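PDB 5GHG: aminotransferase class-III from Ochrobactrum anthropi, which probably catalyses amino-group transfer between amines and carbonyl compounds with a pyridoxal-phosphate cofactor, present here in its aminated form, PMP. Local coordinates for residues 40-45 with 62-67; 98-103 with 341-346; 117-122 with 156-161; 187-192 with 197-202; 410-415 with 444-449. The protein carries 1 engineered substitution. One frame throughout, in Å; residues are numbered along the deposited sequence.

Interaction 1: 40-45 with 62-67; sequences IYVEDV and VGFSEP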
# COMPACT_ATOMS: atom_id res chain seq x y z
N ILE B 40 2.12 25.98 -7.65
CA ILE B 40 3.11 25.09 -8.25
C ILE B 40 4.42 25.05 -7.46
O ILE B 40 5.34 24.34 -7.86
CB ILE B 40 3.46 25.44 -9.71
CG1 ILE B 40 4.24 26.75 -9.79
CG2 ILE B 40 2.18 25.46 -10.57
CD1 ILE B 40 4.90 26.98 -11.18
N TYR B 41 4.51 25.80 -6.36
CA TYR B 41 5.75 25.96 -5.62
C TYR B 41 5.73 25.19 -4.30
O TYR B 41 4.68 24.98 -3.69
CB TYR B 41 6.02 27.44 -5.29
CG TYR B 41 5.91 28.38 -6.48
CD1 TYR B 41 6.99 28.58 -7.34
CD2 TYR B 41 4.74 29.08 -6.72
CE1 TYR B 41 6.88 29.45 -8.44
CE2 TYR B 41 4.62 29.94 -7.81
CZ TYR B 41 5.69 30.12 -8.66
OH TYR B 41 5.55 30.97 -9.74
N VAL B 42 6.91 24.78 -3.86
CA VAL B 42 7.13 24.29 -2.52
C VAL B 42 8.28 25.09 -1.93
O VAL B 42 9.10 25.68 -2.64
CB VAL B 42 7.44 22.78 -2.45
CG1 VAL B 42 6.23 21.96 -2.90
CG2 VAL B 42 8.65 22.43 -3.27
N GLU B 43 8.35 25.09 -0.61
CA GLU B 43 9.35 25.83 0.14
C GLU B 43 9.98 24.88 1.16
O GLU B 43 9.27 24.19 1.87
CB GLU B 43 8.69 27.03 0.80
CG GLU B 43 9.50 27.78 1.80
CD GLU B 43 8.68 28.91 2.45
OE1 GLU B 43 7.95 29.61 1.70
OE2 GLU B 43 8.74 29.04 3.68
N ASP B 44 11.31 24.84 1.19
CA ASP B 44 11.97 23.98 2.16
C ASP B 44 12.06 24.69 3.51
O ASP B 44 11.71 25.87 3.65
CB ASP B 44 13.35 23.55 1.65
CG ASP B 44 14.34 24.71 1.50
OD1 ASP B 44 14.20 25.75 2.19
OD2 ASP B 44 15.27 24.58 0.67
N VAL B 45 12.53 23.95 4.52
CA VAL B 45 12.53 24.50 5.88
C VAL B 45 13.50 25.67 6.03
O VAL B 45 13.42 26.42 7.01
CB VAL B 45 12.87 23.44 6.93
CG1 VAL B 45 11.82 22.34 6.97
CG2 VAL B 45 14.27 22.88 6.68
N VAL B 62 -3.58 19.56 -8.85
CA VAL B 62 -4.18 20.87 -8.56
C VAL B 62 -3.24 21.79 -7.81
O VAL B 62 -3.65 22.86 -7.33
CB VAL B 62 -5.52 20.74 -7.81
CG1 VAL B 62 -6.54 19.97 -8.65
CG2 VAL B 62 -5.32 20.10 -6.46
N GLY B 63 -1.97 21.40 -7.67
CA GLY B 63 -1.03 22.23 -6.95
C GLY B 63 -1.06 21.95 -5.45
O GLY B 63 -1.84 21.14 -4.96
N PHE B 64 -0.21 22.66 -4.72
CA PHE B 64 0.09 22.32 -3.34
C PHE B 64 -0.65 23.18 -2.32
O PHE B 64 -0.32 23.12 -1.13
CB PHE B 64 1.61 22.44 -3.10
CG PHE B 64 2.42 21.39 -3.80
CD1 PHE B 64 2.83 21.56 -5.10
CD2 PHE B 64 2.74 20.19 -3.15
CE1 PHE B 64 3.56 20.58 -5.78
CE2 PHE B 64 3.47 19.20 -3.80
CZ PHE B 64 3.88 19.39 -5.11
N SER B 65 -1.62 23.99 -2.74
CA SER B 65 -2.35 24.82 -1.78
C SER B 65 -3.79 24.95 -2.23
O SER B 65 -4.26 26.02 -2.64
CB SER B 65 -1.68 26.19 -1.62
OG SER B 65 -1.74 26.89 -2.85
N GLU B 66 -4.53 23.85 -2.20
CA GLU B 66 -5.93 23.85 -2.63
C GLU B 66 -6.81 23.60 -1.41
O GLU B 66 -7.09 22.45 -1.05
CB GLU B 66 -6.17 22.79 -3.71
CG GLU B 66 -7.59 22.82 -4.27
CD GLU B 66 -8.12 24.24 -4.43
OE1 GLU B 66 -8.90 24.70 -3.55
OE2 GLU B 66 -7.74 24.90 -5.45
N PRO B 67 -7.26 24.66 -0.72
CA PRO B 67 -7.97 24.45 0.55
C PRO B 67 -9.34 23.80 0.41
O PRO B 67 -9.86 23.30 1.41
CB PRO B 67 -8.07 25.88 1.13
CG PRO B 67 -7.93 26.79 -0.03
CD PRO B 67 -7.01 26.08 -0.99
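Val42 sets its CG1 methyl squarely over one face of the Phe64 ring, 3.8 Å from the ring centroid and only 5° off the ring normal. This is a CH-pi contact of nearly ideal geometry: CG1 lies about equally far from all six ring carbons, the shortest approach being 3.9 Å to Phe64 CD2. The second methyl of Val42, CG2, turns elsewhere, so a single branch carries the overlap. Phe64 CG lies anti to its own carbonyl carbon (chi1 -69°), which sends the ring out from the loop toward strand 41-44 and presents its face to the valine. Beside it the backbone carbonyl of Tyr41 approaches the base of the ring, with Tyr41 O 4.0 Å from Phe64 CB. The Tyr41 side chain points off the other way, and its hydroxyl is hydrogen-bonded to Gln435. Gly63, just before the phenylalanine, has a positive phi of 86° at which a side chain would collide with the carbonyl before it, which explains the glycine at this turn. Across the dimer interface, Tyr83 of the second subunit packs on Val42 and Phe82 of that subunit on Phe64. No hydrogen bond joins the two segments; strand 41-44 and the loop before helix 67-77 meet through dispersion and burial of apolar surface, which depend on the fit of methyl to ring.

Interaction 2: 98-103 with 341-346; sequences AEKLVS and IIEERD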
# COMPACT_ATOMS: atom_id res chain seq x y z
N ALA B 98 -17.03 5.66 -7.28
CA ALA B 98 -17.10 4.55 -8.22
C ALA B 98 -17.98 4.91 -9.42
O ALA B 98 -17.61 4.67 -10.57
CB ALA B 98 -17.62 3.30 -7.53
N GLU B 99 -19.15 5.48 -9.14
CA GLU B 99 -20.05 5.86 -10.22
C GLU B 99 -19.42 6.91 -11.13
O GLU B 99 -19.48 6.81 -12.35
CB GLU B 99 -21.36 6.38 -9.64
CG GLU B 99 -22.41 6.62 -10.70
CD GLU B 99 -23.66 7.31 -10.15
OE1 GLU B 99 -23.83 7.36 -8.90
OE2 GLU B 99 -24.47 7.79 -10.98
N LYS B 100 -18.78 7.92 -10.53
CA LYS B 100 -18.13 8.97 -11.31
C LYS B 100 -17.02 8.39 -12.20
O LYS B 100 -16.90 8.76 -13.37
CB LYS B 100 -17.59 10.03 -10.37
CG LYS B 100 -16.70 11.05 -11.02
CD LYS B 100 -17.51 11.94 -11.93
CE LYS B 100 -18.49 12.80 -11.12
NZ LYS B 100 -19.27 13.71 -12.02
N LEU B 101 -16.20 7.48 -11.66
CA LEU B 101 -15.08 6.95 -12.43
C LEU B 101 -15.57 6.09 -13.60
O LEU B 101 -15.01 6.14 -14.69
CB LEU B 101 -14.15 6.13 -11.55
CG LEU B 101 -13.35 6.93 -10.50
CD1 LEU B 101 -12.45 5.98 -9.70
CD2 LEU B 101 -12.54 8.01 -11.16
N VAL B 102 -16.60 5.27 -13.37
CA VAL B 102 -17.16 4.50 -14.47
C VAL B 102 -17.68 5.45 -15.54
O VAL B 102 -17.43 5.27 -16.73
CB VAL B 102 -18.25 3.53 -13.95
CG1 VAL B 102 -19.02 2.90 -15.12
CG2 VAL B 102 -17.62 2.44 -13.11
N SER B 103 -18.38 6.51 -15.12
CA SER B 103 -18.96 7.43 -16.10
C SER B 103 -17.90 8.18 -16.89
O SER B 103 -18.16 8.61 -18.01
CB SER B 103 -19.91 8.42 -15.40
OG SER B 103 -19.18 9.44 -14.74
N ILE B 341 -12.89 19.81 -9.06
CA ILE B 341 -12.06 20.98 -9.33
C ILE B 341 -11.49 20.91 -10.73
O ILE B 341 -11.54 21.89 -11.49
CB ILE B 341 -10.94 21.12 -8.26
CG1 ILE B 341 -11.56 21.48 -6.90
CG2 ILE B 341 -9.93 22.18 -8.67
CD1 ILE B 341 -10.58 21.31 -5.72
N ILE B 342 -10.93 19.75 -11.10
CA ILE B 342 -10.39 19.54 -12.44
C ILE B 342 -11.44 19.85 -13.50
O ILE B 342 -11.15 20.50 -14.51
CB ILE B 342 -9.85 18.09 -12.57
CG1 ILE B 342 -8.57 17.95 -11.73
CG2 ILE B 342 -9.59 17.71 -14.01
CD1 ILE B 342 -8.00 16.54 -11.70
N GLU B 343 -12.68 19.40 -13.26
CA GLU B 343 -13.81 19.67 -14.15
C GLU B 343 -14.18 21.15 -14.18
O GLU B 343 -14.26 21.76 -15.25
CB GLU B 343 -15.04 18.89 -13.67
CG GLU B 343 -15.38 17.66 -14.45
CD GLU B 343 -16.44 16.85 -13.72
OE1 GLU B 343 -17.36 17.48 -13.12
OE2 GLU B 343 -16.34 15.59 -13.73
N GLU B 344 -14.47 21.71 -13.01
CA GLU B 344 -14.96 23.08 -12.93
C GLU B 344 -13.96 24.06 -13.51
O GLU B 344 -14.35 25.02 -14.18
CB GLU B 344 -15.27 23.45 -11.49
CG GLU B 344 -16.42 22.70 -10.86
CD GLU B 344 -16.53 22.98 -9.36
OE1 GLU B 344 -17.14 22.16 -8.64
OE2 GLU B 344 -16.00 24.04 -8.90
N ARG B 345 -12.68 23.87 -13.22
CA ARG B 345 -11.67 24.83 -13.64
C ARG B 345 -11.03 24.45 -14.97
O ARG B 345 -10.03 25.07 -15.36
CB ARG B 345 -10.62 24.99 -12.55
CG ARG B 345 -11.29 25.38 -11.26
CD ARG B 345 -10.34 25.77 -10.16
NE ARG B 345 -11.09 26.06 -8.95
CZ ARG B 345 -10.56 26.12 -7.74
NH1 ARG B 345 -11.33 26.39 -6.68
NH2 ARG B 345 -9.26 25.89 -7.58
N ASP B 346 -11.59 23.48 -15.68
CA ASP B 346 -11.15 23.18 -17.04
C ASP B 346 -9.65 22.88 -17.07
O ASP B 346 -8.92 23.35 -17.94
CB ASP B 346 -11.52 24.35 -17.95
CG ASP B 346 -11.83 23.93 -19.38
OD1 ASP B 346 -12.20 22.76 -19.61
OD2 ASP B 346 -11.71 24.80 -20.27
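The Glu343 carboxylate, the flat group of this contact, is met at one oxygen: Lys100 NZ stands 3.9 Å from Glu343 OE2, and neither carboxylate face carries an atom of segment 98-103. The two side chains come from opposite directions and bridge a wide gap, for even the nearest CA atoms, those of Lys100 and Glu343, are 11.9 Å apart. Lys100 spans its share with a folded chain, bent at chi2 (70°) and chi3 (66°), while Glu343 reaches out extended beyond CG. One turn on in helix 93-104, Ser103 OG donates to Lys100 O at 2.7 Å. Glu343 lies at the end of helix 329-344, which closes in a Schellman motif: Asp346, with positive phi, is its C-prime residue, and its N bonds Glu343 O at 3.2 Å. Close by, Glu344 and Arg345 form salt bridges to Arg68 and Glu66. On its inner side helix 93-104 is buried, Leu101 resting on Phe114 and Ala298 of two strands. At this length, on the surface and without a hydrogen bond, the Lys100-Glu343 pair is a loose ion pair, probably well screened by solvent and holding the two helices together only weakly.

Interaction 3: 117-122 with 156-161; sequences SGSEAN and IASASL. With PMP (4'-deoxy-4'-aminopyridoxal-5'-phosphate), chain C.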
# COMPACT_ATOMS: atom_id res chain seq x y z
N SER B 117 -2.92 2.30 -2.97
CA SER B 117 -1.79 2.66 -3.82
C SER B 117 -1.96 2.06 -5.20
O SER B 117 -2.70 1.09 -5.40
CB SER B 117 -0.48 2.15 -3.20
OG SER B 117 -0.49 0.73 -3.16
N GLY B 118 -1.21 2.62 -6.16
CA GLY B 118 -1.14 2.01 -7.48
C GLY B 118 -0.55 0.61 -7.45
O GLY B 118 -0.99 -0.27 -8.19
N SER B 119 0.45 0.39 -6.59
CA SER B 119 1.03 -0.91 -6.40
C SER B 119 -0.02 -1.94 -5.96
O SER B 119 -0.08 -3.05 -6.50
CB SER B 119 2.18 -0.86 -5.36
OG SER B 119 3.25 -0.03 -5.79
N GLU B 120 -0.83 -1.60 -4.96
CA GLU B 120 -1.89 -2.51 -4.54
C GLU B 120 -2.91 -2.74 -5.66
O GLU B 120 -3.43 -3.84 -5.81
CB GLU B 120 -2.63 -1.97 -3.31
CG GLU B 120 -1.94 -2.14 -1.98
CD GLU B 120 -2.69 -1.32 -0.89
OE1 GLU B 120 -3.28 -0.28 -1.25
OE2 GLU B 120 -2.68 -1.72 0.29
N ALA B 121 -3.22 -1.69 -6.42
CA ALA B 121 -4.17 -1.85 -7.52
C ALA B 121 -3.67 -2.86 -8.53
O ALA B 121 -4.38 -3.80 -8.90
CB ALA B 121 -4.44 -0.50 -8.18
N ASN B 122 -2.43 -2.69 -9.00
CA ASN B 122 -1.88 -3.62 -9.98
C ASN B 122 -1.73 -5.02 -9.41
O ASN B 122 -1.92 -6.02 -10.12
CB ASN B 122 -0.54 -3.10 -10.50
CG ASN B 122 -0.72 -2.05 -11.58
OD1 ASN B 122 -1.72 -2.07 -12.31
ND2 ASN B 122 0.21 -1.11 -11.67
N ILE B 156 5.49 -7.29 -4.16
CA ILE B 156 6.28 -8.38 -4.75
C ILE B 156 5.78 -8.68 -6.17
O ILE B 156 6.59 -8.85 -7.10
CB ILE B 156 6.28 -9.60 -3.83
CG1 ILE B 156 7.31 -9.39 -2.71
CG2 ILE B 156 6.54 -10.88 -4.60
CD1 ILE B 156 7.24 -10.33 -1.54
N ALA B 157 4.47 -8.70 -6.36
CA ALA B 157 3.92 -8.94 -7.69
C ALA B 157 4.07 -7.71 -8.61
O ALA B 157 4.48 -7.85 -9.76
CB ALA B 157 2.47 -9.36 -7.61
N SER B 158 3.73 -6.52 -8.12
CA SER B 158 3.76 -5.39 -9.04
C SER B 158 5.20 -4.90 -9.30
O SER B 158 5.48 -4.39 -10.38
CB SER B 158 2.85 -4.26 -8.56
OG SER B 158 3.16 -3.81 -7.25
N ALA B 159 6.12 -5.09 -8.35
CA ALA B 159 7.54 -4.86 -8.63
C ALA B 159 8.07 -5.85 -9.66
O ALA B 159 9.06 -5.55 -10.36
CB ALA B 159 8.37 -4.97 -7.36
N SER B 160 7.47 -7.03 -9.75
CA SER B 160 7.81 -7.98 -10.80
C SER B 160 7.33 -7.48 -12.16
O SER B 160 8.03 -7.65 -13.16
CB SER B 160 7.22 -9.35 -10.50
OG SER B 160 7.79 -9.91 -9.32
N LEU B 161 6.14 -6.88 -12.20
CA LEU B 161 5.65 -6.25 -13.43
C LEU B 161 6.58 -5.14 -13.87
O LEU B 161 6.86 -4.96 -15.06
CB LEU B 161 4.24 -5.71 -13.22
CG LEU B 161 3.11 -6.70 -12.94
CD1 LEU B 161 1.84 -5.96 -12.59
CD2 LEU B 161 2.91 -7.64 -14.13
N1 PMP C . 1.97 2.49 -11.97
C2 PMP C . 2.60 3.61 -12.42
C2A PMP C . 2.58 3.92 -13.89
C3 PMP C . 3.31 4.46 -11.54
O3 PMP C . 3.99 5.52 -12.06
C4 PMP C . 3.32 4.16 -10.14
C4A PMP C . 3.98 5.05 -9.10
N4A PMP C . 5.24 5.63 -9.50
C5 PMP C . 2.63 2.99 -9.72
C6 PMP C . 1.93 2.22 -10.62
C5A PMP C . 2.61 2.55 -8.28
O4P PMP C . 1.84 3.47 -7.50
P PMP C . 2.16 3.59 -5.89
O1P PMP C . 2.19 2.23 -5.31
O2P PMP C . 1.02 4.45 -5.37
O3P PMP C . 3.51 4.25 -5.72
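The phosphate-binding start of helix 118-135 packs against the short helix 156-161, Ser119 and Asn122 meeting Ser158. The axes of segments 118-122 and 156-161 run at 90° to each other, 8.5 Å apart at closest. Ser158 OG lies 3.6 Å from Ser119 CB, and Asn122 CB touches Ser158 CB at 4.1 Å; the hydroxyl of Ser158 is bonded to Thr155. Ser117 and Glu120 form a capping box, Glu120 N donating to Ser117 OG (3.0 Å) and Ser117 N back to Glu120 OE1 (3.1 Å). This leaves the first-turn amides to the cofactor: Gly118 N bonds PMP O2P (3.0 Å) and Ser119 N bonds PMP O1P (2.8 Å, 154°), where the helix dipole probably steadies the phosphate; the Ser119 hydroxyl also donates to PMP O1P. A CB on Gly118 would run into PMP O4P. Asn122 ND2 donates to His152 O and Asp258 OD2 beside the pyridine ring. Around them, Ala121 and Asn122 rest on Val284 of strand 282-285, Leu161 leans on Val126 of helix 118-135, and Ile156 and Ala157 pack against Ala157 and Ile156 of the second subunit.

Interaction 4: 187-192 with 197-202; sequences YREGQA and EQFATR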
# COMPACT_ATOMS: atom_id res chain seq x y z
N TYR B 187 14.71 6.12 -29.70
CA TYR B 187 16.04 6.71 -29.57
C TYR B 187 17.07 5.73 -29.02
O TYR B 187 18.24 5.77 -29.40
CB TYR B 187 15.94 7.96 -28.68
CG TYR B 187 17.27 8.66 -28.41
CD1 TYR B 187 17.92 9.36 -29.41
CD2 TYR B 187 17.82 8.66 -27.14
CE1 TYR B 187 19.13 10.02 -29.16
CE2 TYR B 187 19.02 9.32 -26.88
CZ TYR B 187 19.67 10.00 -27.89
OH TYR B 187 20.85 10.65 -27.65
N ARG B 188 16.66 4.89 -28.08
CA ARG B 188 17.60 3.95 -27.45
C ARG B 188 17.55 2.54 -28.03
O ARG B 188 18.46 1.75 -27.77
CB ARG B 188 17.33 3.88 -25.94
CG ARG B 188 17.88 5.09 -25.15
CD ARG B 188 19.39 5.06 -25.12
NE ARG B 188 19.97 6.33 -24.68
CZ ARG B 188 21.27 6.63 -24.79
NH1 ARG B 188 22.11 5.75 -25.31
NH2 ARG B 188 21.73 7.81 -24.39
N GLU B 189 16.50 2.19 -28.77
CA GLU B 189 16.34 0.80 -29.22
C GLU B 189 16.30 0.64 -30.72
O GLU B 189 16.48 -0.48 -31.19
CB GLU B 189 15.05 0.20 -28.63
CG GLU B 189 15.05 0.09 -27.11
CD GLU B 189 15.93 -1.02 -26.61
OE1 GLU B 189 16.28 -1.02 -25.41
OE2 GLU B 189 16.27 -1.91 -27.43
N GLY B 190 16.06 1.71 -31.47
CA GLY B 190 15.97 1.58 -32.92
C GLY B 190 17.32 1.18 -33.49
O GLY B 190 18.36 1.60 -33.02
N GLN B 191 17.28 0.35 -34.52
CA GLN B 191 18.52 -0.13 -35.13
C GLN B 191 18.95 0.83 -36.23
O GLN B 191 18.19 1.72 -36.65
CB GLN B 191 18.31 -1.55 -35.65
CG GLN B 191 17.98 -2.52 -34.52
CD GLN B 191 17.44 -3.86 -35.00
OE1 GLN B 191 17.09 -4.04 -36.16
NE2 GLN B 191 17.37 -4.82 -34.08
N ALA B 192 20.19 0.67 -36.69
CA ALA B 192 20.66 1.52 -37.78
C ALA B 192 19.76 1.35 -38.99
O ALA B 192 19.46 0.22 -39.41
CB ALA B 192 22.11 1.18 -38.14
N GLU B 197 8.24 3.85 -37.55
CA GLU B 197 7.16 2.90 -37.76
C GLU B 197 7.68 1.47 -37.97
O GLU B 197 7.00 0.51 -37.59
CB GLU B 197 6.27 3.33 -38.93
CG GLU B 197 5.44 4.57 -38.62
CD GLU B 197 4.35 4.85 -39.67
OE1 GLU B 197 3.72 5.93 -39.60
OE2 GLU B 197 4.12 3.97 -40.53
N GLN B 198 8.85 1.31 -38.56
CA GLN B 198 9.43 -0.02 -38.68
C GLN B 198 9.76 -0.57 -37.29
O GLN B 198 9.57 -1.75 -37.02
CB GLN B 198 10.68 0.02 -39.57
CG GLN B 198 11.40 -1.32 -39.72
CD GLN B 198 10.53 -2.44 -40.25
OE1 GLN B 198 10.58 -3.60 -39.77
NE2 GLN B 198 9.72 -2.12 -41.23
N PHE B 199 10.26 0.30 -36.41
CA PHE B 199 10.55 -0.10 -35.04
C PHE B 199 9.27 -0.57 -34.33
O PHE B 199 9.29 -1.55 -33.60
CB PHE B 199 11.21 1.09 -34.33
CG PHE B 199 11.41 0.90 -32.87
CD1 PHE B 199 12.22 -0.13 -32.39
CD2 PHE B 199 10.84 1.78 -31.95
CE1 PHE B 199 12.44 -0.28 -31.03
CE2 PHE B 199 11.06 1.62 -30.59
CZ PHE B 199 11.85 0.61 -30.14
N ALA B 200 8.16 0.12 -34.57
CA ALA B 200 6.89 -0.30 -34.00
C ALA B 200 6.47 -1.66 -34.54
O ALA B 200 6.00 -2.53 -33.78
CB ALA B 200 5.82 0.75 -34.28
N THR B 201 6.63 -1.86 -35.84
CA THR B 201 6.36 -3.17 -36.41
C THR B 201 7.23 -4.24 -35.77
O THR B 201 6.74 -5.32 -35.42
CB THR B 201 6.57 -3.12 -37.93
OG1 THR B 201 5.53 -2.33 -38.52
CG2 THR B 201 6.55 -4.52 -38.55
N ARG B 202 8.52 -3.96 -35.59
CA ARG B 202 9.40 -4.95 -34.99
C ARG B 202 8.97 -5.26 -33.54
O ARG B 202 9.05 -6.41 -33.11
CB ARG B 202 10.86 -4.50 -35.02
CG ARG B 202 11.77 -5.43 -34.24
CD ARG B 202 13.26 -5.25 -34.57
NE ARG B 202 13.79 -3.95 -34.16
CZ ARG B 202 14.30 -3.68 -32.97
NH1 ARG B 202 14.79 -2.46 -32.71
NH2 ARG B 202 14.33 -4.61 -32.03
O HOH W 1 14.75 -3.23 -29.50
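Stacking leads: the amide of Gln191 lies flat on the guanidinium of Arg202, their planes 5° apart, with Gln191 NE2 over one face and 3.5 Å from Arg202 CZ. Packing on the Phe199 ring comes next. Glu189 CB sits 3.6 Å from Phe199 CZ, and the backbone of Gly190 passes over a face of the same ring, its N 4.2 Å from Phe199 CE1. Phe199 CG lies anti to the backbone N (chi1 173°), and this brings the ring up against the last turn of helix 186-189 and the glycine that follows. The contact folds the exit of helix 186-189 back on the first turns of helix 196-214, at the protein surface; Gly190 is the first residue to leave the former helix. Polar bonds gather on Arg202, at the edge of its guanidinium. Arg202 NH1 makes a weak, bent bond to Glu189 O (3.0 Å, 128°), and a water donates to Glu189 OE2 while accepting from Arg202 NH2, each at 2.9 Å. The charge has two further mates, Glu194 at NE and Glu206 at NH2. With a leucine in place of Arg202, Glu194 and Glu206 would probably be left without their positive partner and the Gln191 amide free to turn. Arg188, whose side chain leads away from helix 196-214, pairs with Glu384.

Interaction 5: 410-415 with 444-449; sequences QERGVI and EATLND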
# COMPACT_ATOMS: atom_id res chain seq x y z
N GLN B 410 18.04 22.54 -9.53
CA GLN B 410 17.51 22.81 -8.20
C GLN B 410 18.11 24.09 -7.59
O GLN B 410 17.41 24.84 -6.92
CB GLN B 410 17.76 21.61 -7.27
CG GLN B 410 17.22 21.79 -5.84
CD GLN B 410 17.43 20.54 -5.01
OE1 GLN B 410 17.17 19.43 -5.48
NE2 GLN B 410 17.97 20.69 -3.80
N GLU B 411 19.40 24.34 -7.84
CA GLU B 411 19.98 25.62 -7.44
C GLU B 411 19.26 26.79 -8.09
O GLU B 411 19.17 27.87 -7.51
CB GLU B 411 21.46 25.68 -7.82
CG GLU B 411 22.38 24.75 -7.08
CD GLU B 411 23.83 24.90 -7.57
OE1 GLU B 411 24.33 23.98 -8.27
OE2 GLU B 411 24.44 25.98 -7.31
N ARG B 412 18.79 26.61 -9.32
CA ARG B 412 18.06 27.64 -10.03
C ARG B 412 16.56 27.62 -9.71
O ARG B 412 15.78 28.27 -10.42
CB ARG B 412 18.28 27.49 -11.54
CG ARG B 412 19.68 27.92 -11.97
CD ARG B 412 19.96 27.65 -13.43
NE ARG B 412 21.23 28.25 -13.86
CZ ARG B 412 21.35 29.51 -14.26
NH1 ARG B 412 20.27 30.31 -14.28
NH2 ARG B 412 22.53 29.96 -14.64
N GLY B 413 16.15 26.91 -8.66
CA GLY B 413 14.80 27.01 -8.17
C GLY B 413 13.78 26.15 -8.88
O GLY B 413 12.60 26.50 -8.90
N VAL B 414 14.20 25.05 -9.49
CA VAL B 414 13.31 24.15 -10.20
C VAL B 414 13.63 22.73 -9.76
O VAL B 414 14.78 22.29 -9.84
CB VAL B 414 13.46 24.29 -11.73
CG1 VAL B 414 12.63 23.22 -12.46
CG2 VAL B 414 13.06 25.69 -12.21
N ILE B 415 12.61 22.01 -9.30
CA ILE B 415 12.76 20.61 -8.89
C ILE B 415 12.33 19.75 -10.08
O ILE B 415 11.15 19.71 -10.46
CB ILE B 415 11.93 20.29 -7.64
CG1 ILE B 415 12.51 21.02 -6.44
CG2 ILE B 415 11.88 18.78 -7.39
CD1 ILE B 415 11.62 20.97 -5.21
N GLU B 444 17.39 25.78 -19.80
CA GLU B 444 18.35 26.25 -20.80
C GLU B 444 19.61 26.78 -20.13
O GLU B 444 20.73 26.44 -20.53
CB GLU B 444 17.72 27.32 -21.68
CG GLU B 444 18.73 27.92 -22.65
CD GLU B 444 18.08 28.86 -23.66
OE1 GLU B 444 16.96 29.33 -23.41
OE2 GLU B 444 18.71 29.10 -24.70
N ALA B 445 19.45 27.64 -19.12
CA ALA B 445 20.61 28.19 -18.41
C ALA B 445 21.38 27.08 -17.70
O ALA B 445 22.61 27.12 -17.63
CB ALA B 445 20.16 29.26 -17.43
N THR B 446 20.67 26.10 -17.14
CA THR B 446 21.31 24.95 -16.52
C THR B 446 22.21 24.21 -17.51
O THR B 446 23.34 23.86 -17.19
CB THR B 446 20.25 23.98 -15.98
OG1 THR B 446 19.60 24.57 -14.85
CG2 THR B 446 20.90 22.70 -15.55
N LEU B 447 21.69 23.94 -18.70
CA LEU B 447 22.48 23.20 -19.68
C LEU B 447 23.71 24.00 -20.11
O LEU B 447 24.78 23.43 -20.31
CB LEU B 447 21.62 22.83 -20.88
CG LEU B 447 20.48 21.88 -20.51
CD1 LEU B 447 19.68 21.49 -21.74
CD2 LEU B 447 21.01 20.65 -19.81
N ASN B 448 23.57 25.32 -20.23
CA ASN B 448 24.74 26.16 -20.54
C ASN B 448 25.77 26.11 -19.41
O ASN B 448 26.97 25.99 -19.66
CB ASN B 448 24.30 27.58 -20.82
CG ASN B 448 23.57 27.69 -22.14
OD1 ASN B 448 23.71 26.82 -23.00
ND2 ASN B 448 22.77 28.73 -22.31
N ASP B 449 25.32 26.20 -18.15
CA ASP B 449 26.23 26.11 -17.01
C ASP B 449 26.97 24.77 -17.01
O ASP B 449 28.18 24.72 -16.80
CB ASP B 449 25.48 26.26 -15.70
CG ASP B 449 25.14 27.71 -15.38
OD1 ASP B 449 25.62 28.60 -16.11
OD2 ASP B 449 24.39 27.94 -14.38
O HOH W 2 23.81 27.53 -12.03
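Arg412 grips one carboxylate oxygen of Asp449 with two nitrogens, side-on. Arg412 NH2 donates to Asp449 OD2 at 2.8 Å and 162°, approaching from the syn side; Arg412 NE reaches the same oxygen at 3.2 Å with a more bent 137°. OD2 lies in the guanidinium plane, but the carboxylate is turned 43° from it, and both donors meet OD2 from the same face, tilted out of its plane. The arginine chain is extended from CG to NE, which carries its head across to helix 433-455. There Ala445 CB sits over a face of the guanidinium, 3.3 Å from Arg412 NH1, and Thr446 OG1 lies 3.4 Å from Arg412 CD. The threonine hydroxyl is satisfied within its own helix, by Ala442 O. A water donates to Asp449 OD2 as well and weakly accepts from Arg412 NE, so the NE hydrogen is shared between the two. Replacing Asp449 by alanine would probably leave the Arg412 charge without its mate across the contact and its head group free to swing away. Gly413, with positive phi, ends helix 400-411 in a Schellman motif, its N bonded to Gln410 O at 3.0 Å. From there the chain enters strand 414-419, Gly413 and Ile415 making backbone bonds to Ile51 of strand 49-52, while Thr446 of helix 433-455 packs on Val408 and Leu409 of helix 400-411.

In the fold
Of the five contacts, interaction 3 is the one that includes pocket residues for PMP; its centre lies 13 Å from that of the chain, and the other four contacts are set farther out. Interactions 1 and 2 touch directly: Glu66 OE2 forms a 2.8 Å salt bridge to Arg345 NH2, and Val62 and Glu66 pack on Ile341. Interaction 1 also meets interaction 5 on the seven-stranded sheet that includes strands 41-44 and 414-419, with Val42 CG2 3.8 Å from Ile415 CD1. Interactions 1, 3 and 5 all reach the second subunit, whose Thr324 also bonds PMP. Interaction 4 stands apart, its nearest atoms about 15 Å from interaction 3 and about 12 Å from interaction 5.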